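Local coordinates for protein cysteine synthase (Helicobacter pylori, PDB 6AHI) that uses pyridoxal 5'-phosphate to make L-cysteine and acetate from O-acetyl-L-serine and hydrogen sulfide, and also shows O-acetylserine-dependent cystathionine beta-synthase activity, at residues A[34-39]-A[290-295]; A[204-209]-A[222-227]. All blocks are in the same frame, centred on the assembly; numbering follows the deposited sequence.

Interaction 1 (A[34-39]-A[290-295]); sequences AKLEHL and TIFPDV
Ala-34 sets its methyl squarely over the phenyl ring of Phe-292: CB of Ala-34 lies 3.5 Å from the ring centroid and only 13° off the ring normal, a CH-pi contact over the middle of the face. CG of Phe-292 is anti to its own carbonyl carbon (chi1 -69°), which directs the ring back toward the N-terminal end of its strand, where its face meets Ala-34 instead of Leu-36, its neighbour in register. Leu-36 lies alongside the ring, its CD2 reaching CD2 of Phe-292 at 3.7 Å.

Between the backbones, the N and the O of Lys-35 both bond to the 290-295 segment. Its N donates to O of Thr-290 at 2.9 Å (169° at the hydrogen), and its O accepts N of Phe-292 at 3.0 Å, almost in line with the carbonyl. A weak, bent bond follows from N of Glu-37 to O of Phe-292. Residues 37-39 form a 3-10 segment, and His-38 packs against the 290-295 segment through its CB, 3.2 Å from C of Asp-294, while CG1 of Val-295 sits at the edge of the imidazole. On the face that carries the Lys-35 and Ile-291 side chains, CG2 of Ile-291 meets CG of Glu-37 at 3.9 Å.

Outward, Lys-35 NZ forms salt bridges with Glu-163 and Glu-167, and Glu-37 is held by Thr-14, Arg-48 and Asn-40. Asp-294 OD2 bonds to Tyr-299 and to Asn-76, a residue that by similarity binds pyridoxal phosphate. Parallel neighbours 251 residues apart in sequence, joined in register at Ala-34/Thr-290 and Lys-35/Ile-291, are thus interior strands of the mixed sheet in the larger domain of a fold-type II pyridoxal-phosphate enzyme, with the strand ends leading toward the probable cofactor site.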
loop_
_atom_site.group_PDB
_atom_site.type_symbol
_atom_site.label_atom_id
_atom_site.label_comp_id
_atom_site.label_asym_id
_atom_site.label_seq_id
_atom_site.Cartn_x
_atom_site.Cartn_y
_atom_site.Cartn_z
ATOM N N ALA A 34 14.288 8.528 -5.782
ATOM C CA ALA A 34 12.868 8.636 -5.865
ATOM C C ALA A 34 12.288 8.570 -4.469
ATOM O O ALA A 34 12.414 7.564 -3.752
ATOM C CB ALA A 34 12.270 7.556 -6.718
ATOM N N LYS A 35 11.613 9.658 -4.111
ATOM C CA LYS A 35 10.860 9.696 -2.897
ATOM C C LYS A 35 9.580 8.878 -3.083
ATOM O O LYS A 35 8.806 9.155 -3.986
ATOM C CB LYS A 35 10.639 11.164 -2.550
ATOM C CG LYS A 35 9.949 11.385 -1.231
ATOM C CD LYS A 35 10.796 11.078 -0.063
ATOM C CE LYS A 35 10.300 11.819 1.156
ATOM N NZ LYS A 35 10.767 11.169 2.387
ATOM N N LEU A 36 9.399 7.850 -2.241
ATOM C CA LEU A 36 8.355 6.853 -2.402
ATOM C C LEU A 36 7.077 7.254 -1.633
ATOM O O LEU A 36 6.715 6.615 -0.627
ATOM C CB LEU A 36 8.876 5.497 -1.910
ATOM C CG LEU A 36 10.137 4.991 -2.604
ATOM C CD1 LEU A 36 10.423 3.561 -2.173
ATOM C CD2 LEU A 36 9.985 5.106 -4.115
ATOM N N GLU A 37 6.350 8.204 -2.205
ATOM C CA GLU A 37 5.164 8.780 -1.604
ATOM C C GLU A 37 3.965 7.850 -1.730
ATOM O O GLU A 37 2.987 8.039 -1.053
ATOM C CB GLU A 37 4.895 10.123 -2.252
ATOM C CG GLU A 37 5.905 11.147 -1.788
ATOM C CD GLU A 37 5.828 11.393 -0.287
ATOM O OE1 GLU A 37 4.710 11.758 0.197
ATOM O OE2 GLU A 37 6.855 11.172 0.429
ATOM N N HIS A 38 4.081 6.830 -2.574
ATOM C CA HIS A 38 3.040 5.823 -2.717
ATOM C C HIS A 38 2.912 4.974 -1.444
ATOM O O HIS A 38 1.874 4.293 -1.290
ATOM C CB HIS A 38 3.278 4.975 -3.969
ATOM C CG HIS A 38 4.420 4.011 -3.886
ATOM N ND1 HIS A 38 5.732 4.419 -3.734
ATOM C CD2 HIS A 38 4.440 2.666 -3.963
ATOM C CE1 HIS A 38 6.509 3.349 -3.719
ATOM N NE2 HIS A 38 5.740 2.262 -3.876
ATOM N N LEU A 39 3.930 4.997 -0.560
ATOM C CA LEU A 39 3.886 4.200 0.634
ATOM C C LEU A 39 3.204 4.949 1.788
ATOM O O LEU A 39 3.105 4.407 2.859
ATOM C CB LEU A 39 5.296 3.745 1.018
ATOM C CG LEU A 39 6.018 2.945 -0.068
ATOM C CD1 LEU A 39 7.440 2.593 0.332
ATOM C CD2 LEU A 39 5.252 1.680 -0.405
ATOM N N THR A 290 13.469 12.713 -7.767
ATOM C CA THR A 290 12.089 12.673 -8.296
ATOM C C THR A 290 11.131 12.181 -7.190
ATOM O O THR A 290 11.529 11.807 -6.119
ATOM C CB THR A 290 12.042 11.895 -9.619
ATOM O OG1 THR A 290 10.774 12.070 -10.267
ATOM C CG2 THR A 290 12.275 10.418 -9.417
ATOM N N ILE A 291 9.835 12.190 -7.497
ATOM C CA ILE A 291 8.791 11.769 -6.604
ATOM C C ILE A 291 7.938 10.755 -7.357
ATOM O O ILE A 291 7.530 11.033 -8.497
ATOM C CB ILE A 291 7.935 12.966 -6.128
ATOM C CG1 ILE A 291 8.769 13.966 -5.326
ATOM C CG2 ILE A 291 6.727 12.493 -5.327
ATOM C CD1 ILE A 291 8.184 15.330 -5.374
ATOM N N PHE A 292 7.653 9.630 -6.706
ATOM C CA PHE A 292 6.698 8.642 -7.173
ATOM C C PHE A 292 5.378 8.860 -6.448
ATOM O O PHE A 292 5.255 8.484 -5.287
ATOM C CB PHE A 292 7.219 7.221 -6.933
ATOM C CG PHE A 292 8.389 6.817 -7.786
ATOM C CD1 PHE A 292 8.874 7.646 -8.776
ATOM C CD2 PHE A 292 9.007 5.589 -7.601
ATOM C CE1 PHE A 292 9.935 7.264 -9.574
ATOM C CE2 PHE A 292 10.087 5.211 -8.383
ATOM C CZ PHE A 292 10.542 6.037 -9.384
ATOM N N PRO A 293 4.367 9.481 -7.086
ATOM C CA PRO A 293 3.182 9.934 -6.354
ATOM C C PRO A 293 2.216 8.890 -5.763
ATOM O O PRO A 293 1.713 9.129 -4.686
ATOM C CB PRO A 293 2.458 10.840 -7.365
ATOM C CG PRO A 293 3.530 11.267 -8.323
ATOM C CD PRO A 293 4.406 10.037 -8.443
ATOM N N ASP A 294 1.954 7.763 -6.431
ATOM C CA ASP A 294 0.885 6.879 -5.959
ATOM C C ASP A 294 1.135 5.425 -6.364
ATOM O O ASP A 294 2.006 5.137 -7.155
ATOM C CB ASP A 294 -0.479 7.423 -6.394
ATOM C CG ASP A 294 -0.991 7.044 -7.774
ATOM O OD1 ASP A 294 -0.162 6.733 -8.662
ATOM O OD2 ASP A 294 -2.248 7.150 -7.972
ATOM N N VAL A 295 0.306 4.540 -5.790
ATOM C CA VAL A 295 0.380 3.102 -5.922
ATOM C C VAL A 295 -0.289 2.638 -7.213
ATOM O O VAL A 295 -1.304 3.206 -7.638
ATOM C CB VAL A 295 -0.275 2.379 -4.725
ATOM C CG1 VAL A 295 0.425 2.672 -3.430
ATOM C CG2 VAL A 295 -1.764 2.663 -4.599
#

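Interaction 2 (A[204-209]-A[222-227]); sequences VEPEGS and EGIGVE
A single direct hydrogen bond joins Ser-209 to Val-226: N of Val-226 donates to OG of Ser-209 at 2.7 Å, nearly straight at 176°. The hydroxyl reaches across because OG stands anti to the serine's backbone N (chi1 -172°). OG of Ser-209 also lies 2.8 Å from OE1 of Glu-205, which additionally accepts N of Leu-211; the other carboxylate oxygen of Glu-205 is bonded to Thr-243. A CA-H...O contact from CA of Ser-209 to O of Val-226, 3.3 Å, adds to the polar side.

What brings Ser-209 back beside Glu-205 is a type II beta turn from Pro-206 to Ser-209, closed by N of Ser-209 bonding to O of Pro-206. Gly-208 holds its third position with positive phi, as is usual for this turn. The segment 222-227, part of the long connection to edge strand 240-244, runs against the turn and the end of the strand without joining the sheet.

Nonpolar packing centres on the Pro-206 ring. Its CD lies 3.6 Å from CG1 of Ile-224 and 3.4 Å from CA of Gly-225, a tight carbon pair, and the backbone of Gly-225 (phi 118°) is in a region that suits glycine. Ile-224 extends CD1 past the proline toward Val-204, and its side chain also touches Ser-267 and Ala-270 of helix 266-281; Ser-267 binds the cofactor by similarity.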
loop_
_atom_site.group_PDB
_atom_site.type_symbol
_atom_site.label_atom_id
_atom_site.label_comp_id
_atom_site.label_asym_id
_atom_site.label_seq_id
_atom_site.Cartn_x
_atom_site.Cartn_y
_atom_site.Cartn_z
ATOM N N VAL A 204 7.202 17.597 -15.314
ATOM C CA VAL A 204 6.965 16.469 -16.191
ATOM C C VAL A 204 5.474 16.431 -16.528
ATOM O O VAL A 204 4.663 16.569 -15.647
ATOM C CB VAL A 204 7.430 15.168 -15.530
ATOM C CG1 VAL A 204 7.230 13.965 -16.431
ATOM C CG2 VAL A 204 8.874 15.279 -15.064
ATOM N N GLU A 205 5.168 16.241 -17.816
ATOM C CA GLU A 205 3.809 16.195 -18.322
ATOM C C GLU A 205 3.732 15.063 -19.333
ATOM O O GLU A 205 4.728 14.714 -19.965
ATOM C CB GLU A 205 3.434 17.520 -18.996
ATOM C CG GLU A 205 4.347 17.863 -20.174
ATOM C CD GLU A 205 3.889 18.958 -21.133
ATOM O OE1 GLU A 205 2.851 19.585 -20.843
ATOM O OE2 GLU A 205 4.591 19.187 -22.158
ATOM N N PRO A 206 2.545 14.465 -19.517
ATOM C CA PRO A 206 2.326 13.497 -20.588
ATOM C C PRO A 206 2.061 14.207 -21.923
ATOM O O PRO A 206 1.701 15.369 -21.935
ATOM C CB PRO A 206 1.058 12.770 -20.118
ATOM C CG PRO A 206 0.274 13.865 -19.431
ATOM C CD PRO A 206 1.327 14.708 -18.727
ATOM N N GLU A 207 2.242 13.474 -23.025
ATOM C CA GLU A 207 1.796 13.916 -24.361
ATOM C C GLU A 207 0.333 14.330 -24.235
ATOM O O GLU A 207 -0.437 13.693 -23.504
ATOM C CB GLU A 207 1.974 12.817 -25.413
ATOM C CG GLU A 207 1.170 11.557 -25.108
ATOM C CD GLU A 207 1.170 10.505 -26.209
ATOM O OE1 GLU A 207 1.222 10.915 -27.405
ATOM O OE2 GLU A 207 1.072 9.291 -25.888
ATOM N N GLY A 208 -0.014 15.427 -24.929
ATOM C CA GLY A 208 -1.347 15.996 -24.905
ATOM C C GLY A 208 -1.543 17.024 -23.804
ATOM O O GLY A 208 -2.639 17.572 -23.656
ATOM N N SER A 209 -0.484 17.289 -23.028
ATOM C CA SER A 209 -0.407 18.431 -22.116
ATOM C C SER A 209 0.283 19.589 -22.866
ATOM O O SER A 209 0.981 19.341 -23.837
ATOM C CB SER A 209 0.339 17.995 -20.858
ATOM O OG SER A 209 0.305 18.971 -19.835
ATOM N N GLU A 222 -2.141 8.858 -15.846
ATOM C CA GLU A 222 -3.108 9.385 -14.903
ATOM C C GLU A 222 -2.436 10.185 -13.786
ATOM O O GLU A 222 -1.512 9.700 -13.119
ATOM C CB GLU A 222 -3.867 8.225 -14.263
ATOM C CG GLU A 222 -4.648 7.392 -15.260
ATOM C CD GLU A 222 -6.017 6.921 -14.814
ATOM O OE1 GLU A 222 -6.562 7.485 -13.844
ATOM O OE2 GLU A 222 -6.530 5.987 -15.444
ATOM N N GLY A 223 -2.953 11.392 -13.543
ATOM C CA GLY A 223 -2.568 12.201 -12.404
ATOM C C GLY A 223 -1.797 13.448 -12.800
ATOM O O GLY A 223 -1.805 14.412 -12.068
ATOM N N ILE A 224 -1.148 13.427 -13.970
ATOM C CA ILE A 224 -0.372 14.556 -14.436
ATOM C C ILE A 224 -0.926 14.983 -15.795
ATOM O O ILE A 224 -1.583 14.221 -16.461
ATOM C CB ILE A 224 1.147 14.248 -14.510
ATOM C CG1 ILE A 224 1.445 13.088 -15.461
ATOM C CG2 ILE A 224 1.726 13.996 -13.126
ATOM C CD1 ILE A 224 2.897 12.951 -15.827
ATOM N N GLY A 225 -0.595 16.206 -16.191
ATOM C CA GLY A 225 -1.071 16.804 -17.421
ATOM C C GLY A 225 -1.888 18.030 -17.117
ATOM O O GLY A 225 -2.672 18.032 -16.149
ATOM N N VAL A 226 -1.662 19.073 -17.920
ATOM C CA VAL A 226 -2.394 20.308 -17.823
ATOM C C VAL A 226 -2.887 20.690 -19.224
ATOM O O VAL A 226 -2.249 20.399 -20.264
ATOM C CB VAL A 226 -1.533 21.432 -17.216
ATOM C CG1 VAL A 226 -0.855 20.981 -15.940
ATOM C CG2 VAL A 226 -0.509 21.944 -18.199
ATOM N N GLU A 227 -4.021 21.375 -19.228
ATOM C CA GLU A 227 -4.611 21.941 -20.453
ATOM C C GLU A 227 -4.382 23.462 -20.517
ATOM O O GLU A 227 -4.788 24.095 -21.502
ATOM C CB GLU A 227 -6.100 21.606 -20.525
ATOM C CG GLU A 227 -6.378 20.116 -20.398
ATOM C CD GLU A 227 -7.796 19.668 -20.723
ATOM O OE1 GLU A 227 -8.314 20.066 -21.794
ATOM O OE2 GLU A 227 -8.385 18.915 -19.903
#

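Both contacts are largely buried and reach the same mixed sheet, but their centres are about 17 Å apart and their nearest atoms about 6 Å apart, without touching. Interaction 1 pairs two neighbouring strands and buries 469 Å², its centre about 8 Å from that of the chain; interaction 2 buries 269 Å² between a strand end and a loop, its centre about 12 Å from that of the chain. The first relies on regular backbone bonds and an aromatic face, the second on one serine hydroxyl and a proline ring. Helix 266-281 is common ground, touched by Phe-292 in one and Ile-224 in the other. Only interaction 1 has the second subunit within reach, through Leu-36.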